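Local coordinates for DUF115 domain-containing protein (Magnetospirillum magneticum AMB-1, PDB 5MU5) that is a Maf glycosyltransferase that probably glycosylates flagellin and is involved in formation of the bacterial flagellum, at residues A[557-562]-A[625-630]; A[575-580]-A[594-599]. All blocks are in the same frame, centred on the assembly; numbering follows the deposited sequence.

Interaction 1: A[557-562]-A[625-630]; sequences CAQAMD and IRDEFH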
loop_
_atom_site.group_PDB
_atom_site.type_symbol
_atom_site.label_atom_id
_atom_site.label_comp_id
_atom_site.label_asym_id
_atom_site.label_seq_id
_atom_site.Cartn_x
_atom_site.Cartn_y
_atom_site.Cartn_z
ATOM N N CYS A 557 7.883 -10.353 19.925
ATOM C CA CYS A 557 8.434 -10.872 18.665
ATOM C C CYS A 557 9.714 -11.659 18.879
ATOM O O CYS A 557 9.967 -12.616 18.161
ATOM C CB CYS A 557 8.730 -9.742 17.683
ATOM S SG CYS A 557 7.284 -8.769 17.226
ATOM N N ALA A 558 10.528 -11.230 19.842
ATOM C CA ALA A 558 11.758 -11.922 20.182
ATOM C C ALA A 558 11.392 -13.293 20.707
ATOM O O ALA A 558 11.959 -14.315 20.289
ATOM C CB ALA A 558 12.532 -11.150 21.233
ATOM N N GLN A 559 10.402 -13.317 21.587
ATOM C CA GLN A 559 9.937 -14.562 22.194
ATOM C C GLN A 559 9.356 -15.530 21.151
ATOM O O GLN A 559 9.570 -16.747 21.223
ATOM C CB GLN A 559 8.881 -14.242 23.260
ATOM C CG GLN A 559 8.396 -15.446 24.057
ATOM C CD GLN A 559 9.526 -16.117 24.814
ATOM O OE1 GLN A 559 10.391 -15.448 25.369
ATOM N NE2 GLN A 559 9.528 -17.441 24.835
ATOM N N ALA A 560 8.623 -14.977 20.185
ATOM C CA ALA A 560 8.054 -15.754 19.080
ATOM C C ALA A 560 9.149 -16.451 18.295
ATOM O O ALA A 560 9.032 -17.620 17.985
ATOM C CB ALA A 560 7.252 -14.852 18.158
ATOM N N MET A 561 10.216 -15.727 17.979
ATOM C CA MET A 561 11.376 -16.316 17.300
ATOM C C MET A 561 11.973 -17.469 18.136
ATOM O O MET A 561 12.271 -18.532 17.591
ATOM C CB MET A 561 12.421 -15.217 16.996
ATOM C CG MET A 561 13.779 -15.707 16.530
ATOM S SD MET A 561 13.679 -16.654 14.993
ATOM C CE MET A 561 13.452 -15.297 13.838
ATOM N N ASP A 562 12.123 -17.282 19.449
ATOM C CA ASP A 562 12.633 -18.370 20.318
ATOM C C ASP A 562 11.696 -19.571 20.345
ATOM O O ASP A 562 12.151 -20.699 20.347
ATOM C CB ASP A 562 12.863 -17.923 21.776
ATOM C CG ASP A 562 14.129 -17.105 21.954
ATOM O OD1 ASP A 562 14.970 -17.071 21.030
ATOM O OD2 ASP A 562 14.285 -16.473 23.024
ATOM N N ILE A 625 20.028 -17.096 12.658
ATOM C CA ILE A 625 18.905 -16.199 12.443
ATOM C C ILE A 625 18.270 -15.789 13.774
ATOM O O ILE A 625 17.924 -14.620 13.976
ATOM C CB ILE A 625 17.845 -16.881 11.564
ATOM C CG1 ILE A 625 18.353 -16.944 10.141
ATOM C CG2 ILE A 625 16.526 -16.128 11.584
ATOM C CD1 ILE A 625 17.603 -17.934 9.310
ATOM N N ARG A 626 18.135 -16.758 14.672
ATOM C CA ARG A 626 17.528 -16.517 15.961
ATOM C C ARG A 626 18.359 -15.515 16.724
ATOM O O ARG A 626 17.848 -14.534 17.243
ATOM C CB ARG A 626 17.418 -17.818 16.756
ATOM C CG ARG A 626 16.591 -17.715 18.031
ATOM C CD ARG A 626 16.893 -18.854 19.008
ATOM N NE ARG A 626 18.300 -18.802 19.379
ATOM C CZ ARG A 626 18.849 -17.889 20.186
ATOM N NH1 ARG A 626 18.117 -16.934 20.750
ATOM N NH2 ARG A 626 20.154 -17.916 20.411
ATOM N N ASP A 627 19.651 -15.754 16.763
ATOM C CA ASP A 627 20.539 -14.923 17.555
ATOM C C ASP A 627 20.618 -13.484 17.012
ATOM O O ASP A 627 20.539 -12.532 17.775
ATOM C CB ASP A 627 21.925 -15.549 17.580
ATOM C CG ASP A 627 22.845 -14.853 18.522
ATOM O OD1 ASP A 627 22.402 -14.512 19.633
ATOM O OD2 ASP A 627 24.014 -14.645 18.161
ATOM N N GLU A 628 20.772 -13.342 15.695
ATOM C CA GLU A 628 20.816 -12.026 15.072
ATOM C C GLU A 628 19.472 -11.326 15.136
ATOM O O GLU A 628 19.423 -10.111 15.261
ATOM C CB GLU A 628 21.302 -12.112 13.634
ATOM C CG GLU A 628 22.764 -12.525 13.533
ATOM C CD GLU A 628 23.747 -11.510 14.121
ATOM O OE1 GLU A 628 23.378 -10.316 14.293
ATOM O OE2 GLU A 628 24.910 -11.911 14.405
ATOM N N PHE A 629 18.382 -12.080 15.066
ATOM C CA PHE A 629 17.071 -11.474 15.196
ATOM C C PHE A 629 16.960 -10.807 16.574
ATOM O O PHE A 629 16.448 -9.696 16.677
ATOM C CB PHE A 629 15.985 -12.519 14.972
ATOM C CG PHE A 629 14.602 -11.953 14.827
ATOM C CD1 PHE A 629 14.184 -11.402 13.617
ATOM C CD2 PHE A 629 13.695 -12.007 15.889
ATOM C CE1 PHE A 629 12.901 -10.885 13.469
ATOM C CE2 PHE A 629 12.405 -11.499 15.742
ATOM C CZ PHE A 629 12.010 -10.932 14.530
ATOM N N HIS A 630 17.461 -11.488 17.612
ATOM C CA HIS A 630 17.535 -10.931 18.974
ATOM C C HIS A 630 18.416 -9.693 19.078
ATOM O O HIS A 630 18.035 -8.714 19.726
ATOM C CB HIS A 630 18.043 -11.967 19.979
ATOM C CG HIS A 630 16.956 -12.698 20.687
ATOM N ND1 HIS A 630 16.576 -12.388 21.976
ATOM C CD2 HIS A 630 16.152 -13.713 20.286
ATOM C CE1 HIS A 630 15.589 -13.187 22.343
ATOM N NE2 HIS A 630 15.315 -14.002 21.338
#
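M561 lays its terminal methyl over one face of the F629 ring, the methyl carbon CE standing 3.9 Å from the ring centroid and displaced toward the rim near F629 CG. The chain reaches this place because CG is anti to the backbone N (chi1 169°) and the next two torsions both bend, folding CE back over the phenyl group. M561 CB comes to 3.6 Å from F629 CD2, and M561 SD lies oblique to the ring at Met-aromatic range. The same methyl touches I625 CG2, while M561 CG meets the aliphatic part of R626, CG to CG at 3.8 Å. Beyond the ring edge, the carbonyl oxygen of C557 lies near the F629 plane.

Toward the partly exposed side the contact turns polar. R626 bends at chi3 and sends NH1 to D562 OD1 at 3.2 Å, a salt bridge with an N-H...O angle of 157°; the oxygen is met on its syn side, somewhat out of the carboxylate plane, and itself lies close to the guanidinium plane, although the two flat groups are turned 45° apart. H630 adds a weak hydrogen bond from NE2 to the same OD1, at 3.1 Å; its side chain crosses that of D562 at about a right angle, with ring and carboxylate planes nearly parallel. A558 CB sits over one face of the H630 ring, offset toward the rim, in a CH-pi contact. A second carboxylate, E623, holds R626 through NE. A leucine in its place would probably leave both D562 and E623 without their charged mate.

The two antiparallel helices, 546-564 and 618-646, belong to the Maf helical bundle domain. Their chemistry is graded: sulfur and aromatic packing supplies the buried interface, and one carboxylate oxygen shared by R626 and H630 ties its margin, probably favouring a charged D562.

Interaction 2: A[575-580]-A[594-599]; sequences LSEMLL and VRGTLM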
loop_
_atom_site.group_PDB
_atom_site.type_symbol
_atom_site.label_atom_id
_atom_site.label_comp_id
_atom_site.label_asym_id
_atom_site.label_seq_id
_atom_site.Cartn_x
_atom_site.Cartn_y
_atom_site.Cartn_z
ATOM N N LEU A 575 4.206 -13.994 13.957
ATOM C CA LEU A 575 4.653 -12.602 13.810
ATOM C C LEU A 575 3.607 -11.751 13.106
ATOM O O LEU A 575 3.380 -10.596 13.478
ATOM C CB LEU A 575 5.966 -12.508 13.024
ATOM C CG LEU A 575 7.222 -13.021 13.717
ATOM C CD1 LEU A 575 8.389 -12.993 12.731
ATOM C CD2 LEU A 575 7.529 -12.197 14.964
ATOM N N SER A 576 2.985 -12.301 12.071
ATOM C CA SER A 576 1.952 -11.552 11.357
ATOM C C SER A 576 0.829 -11.155 12.299
ATOM O O SER A 576 0.458 -9.969 12.347
ATOM C CB SER A 576 1.386 -12.340 10.187
ATOM O OG SER A 576 2.342 -12.377 9.141
ATOM N N GLU A 577 0.317 -12.129 13.058
ATOM C CA GLU A 577 -0.751 -11.862 14.031
ATOM C C GLU A 577 -0.395 -10.720 14.990
ATOM O O GLU A 577 -1.236 -9.883 15.281
ATOM C CB GLU A 577 -1.114 -13.116 14.825
ATOM C CG GLU A 577 -2.104 -12.856 15.954
ATOM C CD GLU A 577 -2.523 -14.127 16.672
ATOM O OE1 GLU A 577 -1.822 -15.161 16.540
ATOM O OE2 GLU A 577 -3.553 -14.096 17.378
ATOM N N MET A 578 0.847 -10.684 15.458
ATOM C CA MET A 578 1.300 -9.610 16.332
ATOM C C MET A 578 1.501 -8.270 15.642
ATOM O O MET A 578 1.352 -7.240 16.269
ATOM C CB MET A 578 2.640 -9.973 16.943
ATOM C CG MET A 578 2.556 -11.062 17.965
ATOM S SD MET A 578 4.209 -11.536 18.484
ATOM C CE MET A 578 3.779 -12.904 19.567
ATOM N N LEU A 579 1.883 -8.271 14.373
ATOM C CA LEU A 579 2.289 -7.028 13.716
ATOM C C LEU A 579 1.308 -6.416 12.730
ATOM O O LEU A 579 1.242 -5.182 12.622
ATOM C CB LEU A 579 3.622 -7.241 13.014
ATOM C CG LEU A 579 4.762 -7.631 13.936
ATOM C CD1 LEU A 579 5.958 -7.952 13.069
ATOM C CD2 LEU A 579 5.097 -6.545 14.936
ATOM N N LEU A 580 0.577 -7.266 12.008
ATOM C CA LEU A 580 -0.342 -6.838 10.940
ATOM C C LEU A 580 -1.773 -6.870 11.461
ATOM O O LEU A 580 -2.069 -6.149 12.408
ATOM C CB LEU A 580 -0.147 -7.720 9.703
ATOM C CG LEU A 580 1.310 -7.864 9.268
ATOM C CD1 LEU A 580 1.442 -8.827 8.103
ATOM C CD2 LEU A 580 1.952 -6.527 8.916
ATOM N N VAL A 594 7.362 -0.634 14.415
ATOM C CA VAL A 594 8.260 -1.762 14.211
ATOM C C VAL A 594 7.925 -2.751 13.101
ATOM O O VAL A 594 8.827 -3.454 12.635
ATOM C CB VAL A 594 8.415 -2.557 15.523
ATOM C CG1 VAL A 594 8.928 -1.643 16.623
ATOM C CG2 VAL A 594 7.113 -3.237 15.944
ATOM N N ARG A 595 6.681 -2.800 12.636
ATOM C CA ARG A 595 6.285 -3.858 11.687
ATOM C C ARG A 595 7.055 -3.886 10.365
ATOM O O ARG A 595 7.307 -4.953 9.826
ATOM C CB ARG A 595 4.787 -3.803 11.385
ATOM C CG ARG A 595 4.364 -2.563 10.624
ATOM C CD ARG A 595 2.867 -2.391 10.567
ATOM N NE ARG A 595 2.534 -1.364 9.588
ATOM C CZ ARG A 595 1.308 -1.112 9.143
ATOM N NH1 ARG A 595 0.274 -1.803 9.600
ATOM N NH2 ARG A 595 1.119 -0.159 8.242
ATOM N N GLY A 596 7.393 -2.724 9.828
ATOM C CA GLY A 596 8.085 -2.662 8.549
ATOM C C GLY A 596 9.469 -3.252 8.683
ATOM O O GLY A 596 9.906 -4.052 7.851
ATOM N N THR A 597 10.148 -2.875 9.754
ATOM C CA THR A 597 11.485 -3.332 9.981
ATOM C C THR A 597 11.507 -4.835 10.249
ATOM O O THR A 597 12.202 -5.576 9.533
ATOM C CB THR A 597 12.120 -2.489 11.073
ATOM O OG1 THR A 597 12.190 -1.130 10.594
ATOM C CG2 THR A 597 13.521 -2.994 11.421
ATOM N N LEU A 598 10.708 -5.300 11.211
ATOM C CA LEU A 598 10.658 -6.742 11.521
ATOM C C LEU A 598 10.199 -7.645 10.350
ATOM O O LEU A 598 10.748 -8.739 10.154
ATOM C CB LEU A 598 9.789 -7.009 12.746
ATOM C CG LEU A 598 10.227 -6.328 14.048
ATOM C CD1 LEU A 598 9.298 -6.737 15.172
ATOM C CD2 LEU A 598 11.667 -6.643 14.411
ATOM N N MET A 599 9.215 -7.195 9.573
ATOM C CA MET A 599 8.724 -7.981 8.439
ATOM C C MET A 599 9.734 -8.056 7.305
ATOM O O MET A 599 9.805 -9.056 6.602
ATOM C CB MET A 599 7.389 -7.453 7.900
ATOM C CG MET A 599 6.166 -7.784 8.754
ATOM S SD MET A 599 5.799 -9.552 8.916
ATOM C CE MET A 599 6.738 -9.987 10.370
#
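L579 inserts its isobutyl group as a knob into a hole formed by V594, R595, L598 and M599 on the facing helix. Its CG is anti to the carbonyl carbon (chi1 -61°), and from there the two methyls part company: CD2 goes to V594 CG2 at 4.0 Å, whereas CD1 goes to L598 CB and the end of M599. The L579 side chain runs at about a right angle to those of both V594 and L598, and it crosses M599 at a slant.

M599 touches the knob through its methyl. Bends at chi2 and chi3 (-63° and 90°) bring CE to 3.5 Å from L579 CD1, tighter than usual van der Waals contact, and the same methyl reaches L575 CB at 3.7 Å. The M599 and L575 side chains slide past one another in opposite directions, and CE lies against both L575 and L579, one turn apart on the same helix. L580, the first residue beyond the helix, makes a looser approach with CD2 to M599 CG.

R595 takes part through its hydrocarbon stem. Its CB lies 4.0 Å from L579 CB, and CD passes 3.8 Å from the carbonyl oxygen of L579 as the extended chain runs on past the end of helix 568-579. These backbones come nearest here, with 5.5 Å between L579 CA and R595 CA.

The pair is an antiparallel helix packing, 568-579 against 589-609, within the Maf helical bundle domain; V594 and L598 also pack on helix 546-564, and M578 O accepts a hydrogen bond from Q591. Leucine and valine methyls, the M599 thioether and the hydrocarbon stem of R595 carry the join, which therefore relies on shape and exclusion of water, with the close fit of the M599 methyl against L579 marking where it is tightest.

Both contacts join antiparallel helices of one helical bundle domain, and interaction 2 is nested within the chain loop closed by interaction 1. Their centres are about 13 Å apart, and they meet at C557, whose SG packs 3.5 Å from L598 CD1 and also touches L579. Helices 546-564 and 568-579, which follow each other in the chain, thus share an apolar core with 589-609 and 618-646. Each interface is largely buried, and both use a methionine, but 557-562 with 625-630 adds aromatic faces and a charged, partly exposed margin, whereas 575-580 with 594-599, nearer the chain's centre, sets it against aliphatic side chains, without aromatic rings or a salt bridge across the contact.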